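Local coordinates for beta-glucuronidase (uncultured Clostridium sp., PDB 6U7J), which hydrolyses beta-D-glucuronides as a glycoside hydrolase family 2 enzyme, and probably reactivates conjugated estrogens in the gut, at residues I467-G472 with I492-K497; P485-D490 with E533-A538. One frame throughout, in Å; residues are numbered along the deposited sequence.

Contact 1: I467-G472 with I492-K497; sequences INRYFG and IKWHEK
I467 meets the indole of W494 through its CG2 methyl, because CG1 takes the position between the backbone N and the carbonyl carbon (chi1 68°) and CG2 is left anti to the carbonyl carbon, pointing at the helix. R469 has its CG anti to the carbonyl carbon and its chain bent at chi2, a fold that swings the guanidinium back toward the same ring. CG2 of I467 rests over one face, 3.6 Å from the centroid of the five-membered ring and only 12° off its normal, a CH-pi contact. The other branch of I467 follows the pyrrole side, CD1 coming within 3.8 Å of W494 CD1. R469 approaches differently: its NH2 lies at the ring edge, near the indole plane, 3.6 Å from W494 CZ2, with the guanidinium and ring planes 56° apart. This is edge packing beside a charged group, not a cation-pi stack. The segments join strand 465-468, with the loop after it, to helix 480-498 within a beta-alpha-beta unit of the TIM barrel. W494 projects from the helix onto the barrel wall, where it also touches M449 on the neighbouring strand. R469 NH1 donates to N468 O at 2.9 Å through a bent bond, and its NH1 and NH2 also reach N450 O and V451 O. The polar edges of both large side chains converge on D490, whose OD2 accepts W494 NE1 and forms a salt bridge with R469 NE. With no hydrogen bond between the two segments, D490 fixes the NE1 edge of the indole and the NE side of the guanidinium, whose other nitrogens the backbone carbonyls hold; the carboxylate probably offsets the arginine charge beside this apolar packing, and the two donors should favour its ionised form.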
loop_
_atom_site.group_PDB
_atom_site.type_symbol
_atom_site.label_atom_id
_atom_site.label_comp_id
_atom_site.label_asym_id
_atom_site.label_seq_id
_atom_site.Cartn_x
_atom_site.Cartn_y
_atom_site.Cartn_z
ATOM N N ILE B 467 -15.891 -29.806 4.901
ATOM C CA ILE B 467 -15.181 -29.325 6.080
ATOM C C ILE B 467 -14.487 -28.002 5.774
ATOM O O ILE B 467 -13.923 -27.808 4.689
ATOM C CB ILE B 467 -14.172 -30.366 6.621
ATOM C CG1 ILE B 467 -12.995 -30.563 5.654
ATOM C CG2 ILE B 467 -14.880 -31.694 6.879
ATOM C CD1 ILE B 467 -11.914 -31.477 6.188
ATOM N N ASN B 468 -14.560 -27.088 6.741
ATOM C CA ASN B 468 -13.866 -25.809 6.708
ATOM C C ASN B 468 -12.639 -25.928 7.606
ATOM O O ASN B 468 -12.770 -26.111 8.821
ATOM C CB ASN B 468 -14.774 -24.677 7.193
ATOM C CG ASN B 468 -15.915 -24.371 6.223
ATOM O OD1 ASN B 468 -15.984 -24.925 5.123
ATOM N ND2 ASN B 468 -16.812 -23.473 6.628
ATOM N N ARG B 469 -11.453 -25.827 7.017
ATOM C CA ARG B 469 -10.235 -26.170 7.735
ATOM C C ARG B 469 -9.166 -25.147 7.413
ATOM O O ARG B 469 -8.891 -24.888 6.239
ATOM C CB ARG B 469 -9.755 -27.578 7.361
ATOM C CG ARG B 469 -10.488 -28.689 8.118
ATOM C CD ARG B 469 -10.287 -28.512 9.600
ATOM N NE ARG B 469 -11.014 -29.463 10.431
ATOM C CZ ARG B 469 -12.118 -29.160 11.108
ATOM N NH1 ARG B 469 -12.635 -27.935 11.022
ATOM N NH2 ARG B 469 -12.704 -30.072 11.882
ATOM N N TYR B 470 -8.557 -24.585 8.452
ATOM C CA TYR B 470 -7.610 -23.493 8.317
ATOM C C TYR B 470 -6.312 -23.831 9.033
ATOM O O TYR B 470 -5.794 -23.068 9.859
ATOM C CB TYR B 470 -8.206 -22.201 8.855
ATOM C CG TYR B 470 -9.361 -21.677 8.056
ATOM C CD1 TYR B 470 -9.144 -20.850 6.971
ATOM C CD2 TYR B 470 -10.677 -21.994 8.396
ATOM C CE1 TYR B 470 -10.181 -20.338 6.243
ATOM C CE2 TYR B 470 -11.750 -21.476 7.665
ATOM C CZ TYR B 470 -11.484 -20.648 6.587
ATOM O OH TYR B 470 -12.495 -20.121 5.834
ATOM N N PHE B 471 -5.781 -25.010 8.733
ATOM C CA PHE B 471 -4.447 -25.338 9.192
ATOM C C PHE B 471 -3.448 -24.362 8.585
ATOM O O PHE B 471 -3.522 -24.025 7.403
ATOM C CB PHE B 471 -4.116 -26.783 8.830
ATOM C CG PHE B 471 -4.954 -27.797 9.585
ATOM C CD1 PHE B 471 -4.863 -27.903 10.966
ATOM C CD2 PHE B 471 -5.834 -28.628 8.919
ATOM C CE1 PHE B 471 -5.633 -28.833 11.666
ATOM C CE2 PHE B 471 -6.599 -29.559 9.611
ATOM C CZ PHE B 471 -6.493 -29.664 10.980
ATOM N N GLY B 472 -2.522 -23.891 9.412
ATOM C CA GLY B 472 -1.626 -22.819 9.025
ATOM C C GLY B 472 -2.175 -21.423 9.256
ATOM O O GLY B 472 -1.461 -20.444 8.995
ATOM N N ILE B 492 -8.453 -37.927 6.645
ATOM C CA ILE B 492 -8.631 -39.371 6.715
ATOM C C ILE B 492 -9.599 -39.732 7.839
ATOM O O ILE B 492 -10.413 -40.653 7.696
ATOM C CB ILE B 492 -7.266 -40.069 6.860
ATOM C CG1 ILE B 492 -6.445 -39.887 5.578
ATOM C CG2 ILE B 492 -7.452 -41.555 7.129
ATOM C CD1 ILE B 492 -5.014 -40.375 5.700
ATOM N N LYS B 493 -9.552 -38.994 8.956
ATOM C CA LYS B 493 -10.513 -39.225 10.036
ATOM C C LYS B 493 -11.952 -38.948 9.586
ATOM O O LYS B 493 -12.872 -39.696 9.942
ATOM C CB LYS B 493 -10.150 -38.377 11.260
ATOM C CG LYS B 493 -8.803 -38.772 11.866
ATOM C CD LYS B 493 -8.609 -38.280 13.298
ATOM C CE LYS B 493 -8.602 -36.768 13.378
ATOM N NZ LYS B 493 -8.051 -36.270 14.677
ATOM N N TRP B 494 -12.169 -37.892 8.793
ATOM C CA TRP B 494 -13.523 -37.598 8.311
ATOM C C TRP B 494 -14.024 -38.698 7.375
ATOM O O TRP B 494 -15.210 -39.057 7.396
ATOM C CB TRP B 494 -13.561 -36.238 7.597
ATOM C CG TRP B 494 -13.545 -35.031 8.510
ATOM C CD1 TRP B 494 -12.476 -34.233 8.790
ATOM C CD2 TRP B 494 -14.652 -34.490 9.245
ATOM N NE1 TRP B 494 -12.843 -33.233 9.659
ATOM C CE2 TRP B 494 -14.174 -33.367 9.952
ATOM C CE3 TRP B 494 -16.001 -34.849 9.379
ATOM C CZ2 TRP B 494 -14.992 -32.599 10.780
ATOM C CZ3 TRP B 494 -16.813 -34.085 10.202
ATOM C CH2 TRP B 494 -16.307 -32.973 10.891
ATOM N N HIS B 495 -13.142 -39.237 6.537
ATOM C CA HIS B 495 -13.569 -40.292 5.625
ATOM C C HIS B 495 -13.850 -41.585 6.374
ATOM O O HIS B 495 -14.839 -42.276 6.091
ATOM C CB HIS B 495 -12.511 -40.533 4.561
ATOM C CG HIS B 495 -12.893 -41.586 3.574
ATOM N ND1 HIS B 495 -14.044 -41.510 2.818
ATOM C CD2 HIS B 495 -12.277 -42.738 3.213
ATOM C CE1 HIS B 495 -14.120 -42.568 2.032
ATOM N NE2 HIS B 495 -13.062 -43.328 2.252
ATOM N N GLU B 496 -12.994 -41.927 7.334
ATOM C CA GLU B 496 -13.201 -43.162 8.079
ATOM C C GLU B 496 -14.488 -43.102 8.897
ATOM O O GLU B 496 -15.204 -44.103 9.001
ATOM C CB GLU B 496 -11.987 -43.445 8.969
ATOM C CG GLU B 496 -10.865 -44.178 8.233
ATOM C CD GLU B 496 -9.576 -44.271 9.041
ATOM O OE1 GLU B 496 -9.490 -43.622 10.109
ATOM O OE2 GLU B 496 -8.641 -44.987 8.603
ATOM N N LYS B 497 -14.823 -41.925 9.441
ATOM C CA LYS B 497 -15.964 -41.831 10.348
ATOM C C LYS B 497 -17.294 -41.934 9.609
ATOM O O LYS B 497 -18.257 -42.499 10.142
ATOM C CB LYS B 497 -15.900 -40.533 11.150
ATOM C CG LYS B 497 -17.140 -40.286 12.002
ATOM C CD LYS B 497 -16.922 -39.264 13.119
ATOM C CE LYS B 497 -18.106 -39.300 14.084
ATOM N NZ LYS B 497 -18.330 -38.005 14.776
#

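Contact 2: P485-D490 with E533-A538; sequences PSLKTD and EENNKA
L487 reaches across to N535 and A538 with its CG anti to the backbone N (chi1 -171°); chi2 of 64° turns CD1 aside and leaves CD2 as the extended branch, anti to CA, reaching the facing helix. CD2 ends against N535, 3.3 Å from its OD1 and 3.5 Å from its backbone O, so a methyl fills the angle between an amide oxygen and a carbonyl. The two side chains run at about a right angle to one another. N535 starts off beside the interface, its CG lying next to its own backbone N, and only the amide end swings in; ND2 makes a weak hydrogen bond to C531 O, one turn back along the same helix. The CB of A538 points at the partner and touches L487 CB at 3.6 Å, with no hydrogen bond passing between the segments. It also presses on backbone, lying 3.5 Å from K488 N, and such a small side chain lets the CA atoms of K488 and A538 come within 4.7 Å. These helices, 480-498 and 525-540, are successive members of the outer helical layer of the TIM barrel, following the sixth and seventh barrel strands; their axes here approach to 8.1 Å and cross at -33°, running broadly in the same direction. K488 contributes chiefly its base, CB standing 4.1 Å from A538 CB, while the chain runs on extended past the interface and bends only at chi4, near its amine, where NZ has a long, weak ion pair with E541. Next along the helix, T489 OG1 bonds back to P485 O, one turn earlier, at 3.1 Å, on the opposite face of that carbonyl from the helical N-H of T489.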
loop_
_atom_site.group_PDB
_atom_site.type_symbol
_atom_site.label_atom_id
_atom_site.label_comp_id
_atom_site.label_asym_id
_atom_site.label_seq_id
_atom_site.Cartn_x
_atom_site.Cartn_y
_atom_site.Cartn_z
ATOM N N PRO B 485 0.718 -32.401 7.164
ATOM C CA PRO B 485 0.338 -33.506 8.061
ATOM C C PRO B 485 -1.009 -33.306 8.725
ATOM O O PRO B 485 -1.799 -34.257 8.808
ATOM C CB PRO B 485 1.470 -33.518 9.101
ATOM C CG PRO B 485 2.590 -32.854 8.445
ATOM C CD PRO B 485 2.004 -31.806 7.564
ATOM N N SER B 486 -1.291 -32.094 9.220
ATOM C CA SER B 486 -2.533 -31.878 9.950
ATOM C C SER B 486 -3.749 -32.109 9.065
ATOM O O SER B 486 -4.740 -32.698 9.507
ATOM C CB SER B 486 -2.567 -30.474 10.544
ATOM O OG SER B 486 -1.548 -30.331 11.506
ATOM N N LEU B 487 -3.704 -31.636 7.822
ATOM C CA LEU B 487 -4.882 -31.760 6.975
ATOM C C LEU B 487 -5.059 -33.193 6.492
ATOM O O LEU B 487 -6.184 -33.706 6.480
ATOM C CB LEU B 487 -4.803 -30.794 5.791
ATOM C CG LEU B 487 -6.125 -30.755 5.009
ATOM C CD1 LEU B 487 -7.266 -30.212 5.867
ATOM C CD2 LEU B 487 -6.013 -29.974 3.708
ATOM N N LYS B 488 -3.964 -33.859 6.094
ATOM C CA LYS B 488 -4.063 -35.256 5.680
ATOM C C LYS B 488 -4.664 -36.107 6.789
ATOM O O LYS B 488 -5.583 -36.900 6.549
ATOM C CB LYS B 488 -2.696 -35.805 5.285
ATOM C CG LYS B 488 -2.755 -37.166 4.583
ATOM C CD LYS B 488 -1.338 -37.636 4.227
ATOM C CE LYS B 488 -1.305 -39.088 3.729
ATOM N NZ LYS B 488 -2.407 -39.328 2.775
ATOM N N THR B 489 -4.179 -35.929 8.017
ATOM C CA THR B 489 -4.704 -36.694 9.142
ATOM C C THR B 489 -6.183 -36.400 9.357
ATOM O O THR B 489 -6.992 -37.316 9.546
ATOM C CB THR B 489 -3.912 -36.368 10.407
ATOM O OG1 THR B 489 -2.570 -36.847 10.269
ATOM C CG2 THR B 489 -4.551 -37.018 11.619
ATOM N N ASP B 490 -6.558 -35.120 9.326
ATOM C CA ASP B 490 -7.957 -34.781 9.549
ATOM C C ASP B 490 -8.832 -35.316 8.423
ATOM O O ASP B 490 -9.895 -35.889 8.676
ATOM C CB ASP B 490 -8.116 -33.266 9.702
ATOM C CG ASP B 490 -9.398 -32.887 10.428
ATOM O OD1 ASP B 490 -9.570 -33.288 11.597
ATOM O OD2 ASP B 490 -10.241 -32.197 9.819
ATOM N N GLU B 533 -0.607 -24.207 -1.011
ATOM C CA GLU B 533 0.155 -25.337 -1.550
ATOM C C GLU B 533 0.177 -26.534 -0.601
ATOM O O GLU B 533 -0.010 -27.682 -1.019
ATOM C CB GLU B 533 1.592 -24.915 -1.815
ATOM C CG GLU B 533 1.831 -24.255 -3.119
ATOM C CD GLU B 533 3.222 -23.644 -3.161
ATOM O OE1 GLU B 533 4.018 -23.844 -2.198
ATOM O OE2 GLU B 533 3.531 -22.971 -4.167
ATOM N N GLU B 534 0.491 -26.282 0.670
ATOM C CA GLU B 534 0.643 -27.369 1.626
ATOM C C GLU B 534 -0.689 -28.057 1.881
ATOM O O GLU B 534 -0.748 -29.291 1.970
ATOM C CB GLU B 534 1.238 -26.835 2.927
ATOM C CG GLU B 534 2.712 -26.436 2.817
ATOM C CD GLU B 534 3.546 -27.563 2.256
ATOM O OE1 GLU B 534 3.529 -28.651 2.862
ATOM O OE2 GLU B 534 4.196 -27.377 1.206
ATOM N N ASN B 535 -1.773 -27.281 1.998
ATOM C CA ASN B 535 -3.084 -27.902 2.110
ATOM C C ASN B 535 -3.383 -28.739 0.873
ATOM O O ASN B 535 -3.844 -29.879 0.984
ATOM C CB ASN B 535 -4.162 -26.840 2.343
ATOM C CG ASN B 535 -4.209 -26.378 3.790
ATOM O OD1 ASN B 535 -4.513 -27.161 4.691
ATOM N ND2 ASN B 535 -3.877 -25.106 4.026
ATOM N N ASN B 536 -3.077 -28.206 -0.311
ATOM C CA ASN B 536 -3.350 -28.932 -1.544
ATOM C C ASN B 536 -2.578 -30.244 -1.593
ATOM O O ASN B 536 -3.079 -31.252 -2.115
ATOM C CB ASN B 536 -3.007 -28.058 -2.748
ATOM C CG ASN B 536 -4.075 -27.024 -3.027
ATOM O OD1 ASN B 536 -5.146 -27.066 -2.434
ATOM N ND2 ASN B 536 -3.786 -26.086 -3.924
ATOM N N LYS B 537 -1.354 -30.246 -1.053
ATOM C CA LYS B 537 -0.564 -31.469 -0.991
ATOM C C LYS B 537 -1.298 -32.550 -0.212
ATOM O O LYS B 537 -1.303 -33.717 -0.613
ATOM C CB LYS B 537 0.786 -31.177 -0.347
ATOM C CG LYS B 537 1.786 -32.296 -0.490
ATOM C CD LYS B 537 3.053 -31.988 0.286
ATOM C CE LYS B 537 3.491 -33.205 1.099
ATOM N NZ LYS B 537 4.922 -33.556 0.873
ATOM N N ALA B 538 -1.932 -32.171 0.902
ATOM C CA ALA B 538 -2.671 -33.133 1.710
ATOM C C ALA B 538 -3.803 -33.767 0.907
ATOM O O ALA B 538 -3.948 -34.993 0.872
ATOM C CB ALA B 538 -3.215 -32.449 2.964
#

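How the contacts relate
From the N terminus, the chain leaves strand 465-468, enters the loop through 472 and climbs into helix 480-498, passing 485-490 before contact 1 closes its loop at 492-497. It then crosses back through strand 502-506 and enters helix 525-540, where contact 2 closes at 533-538. The segments therefore alternate and the two loops cross, sharing helix 480-498. Contact 1 ties that helix inward to the sixth barrel strand; contact 2 ties it laterally to the next outer helix. Their centres lie about 9 Å apart; the R469-D490 salt bridge joins them, and F471, in the loop of contact 1 but not part of its interface, packs on S486 and L487 of contact 2.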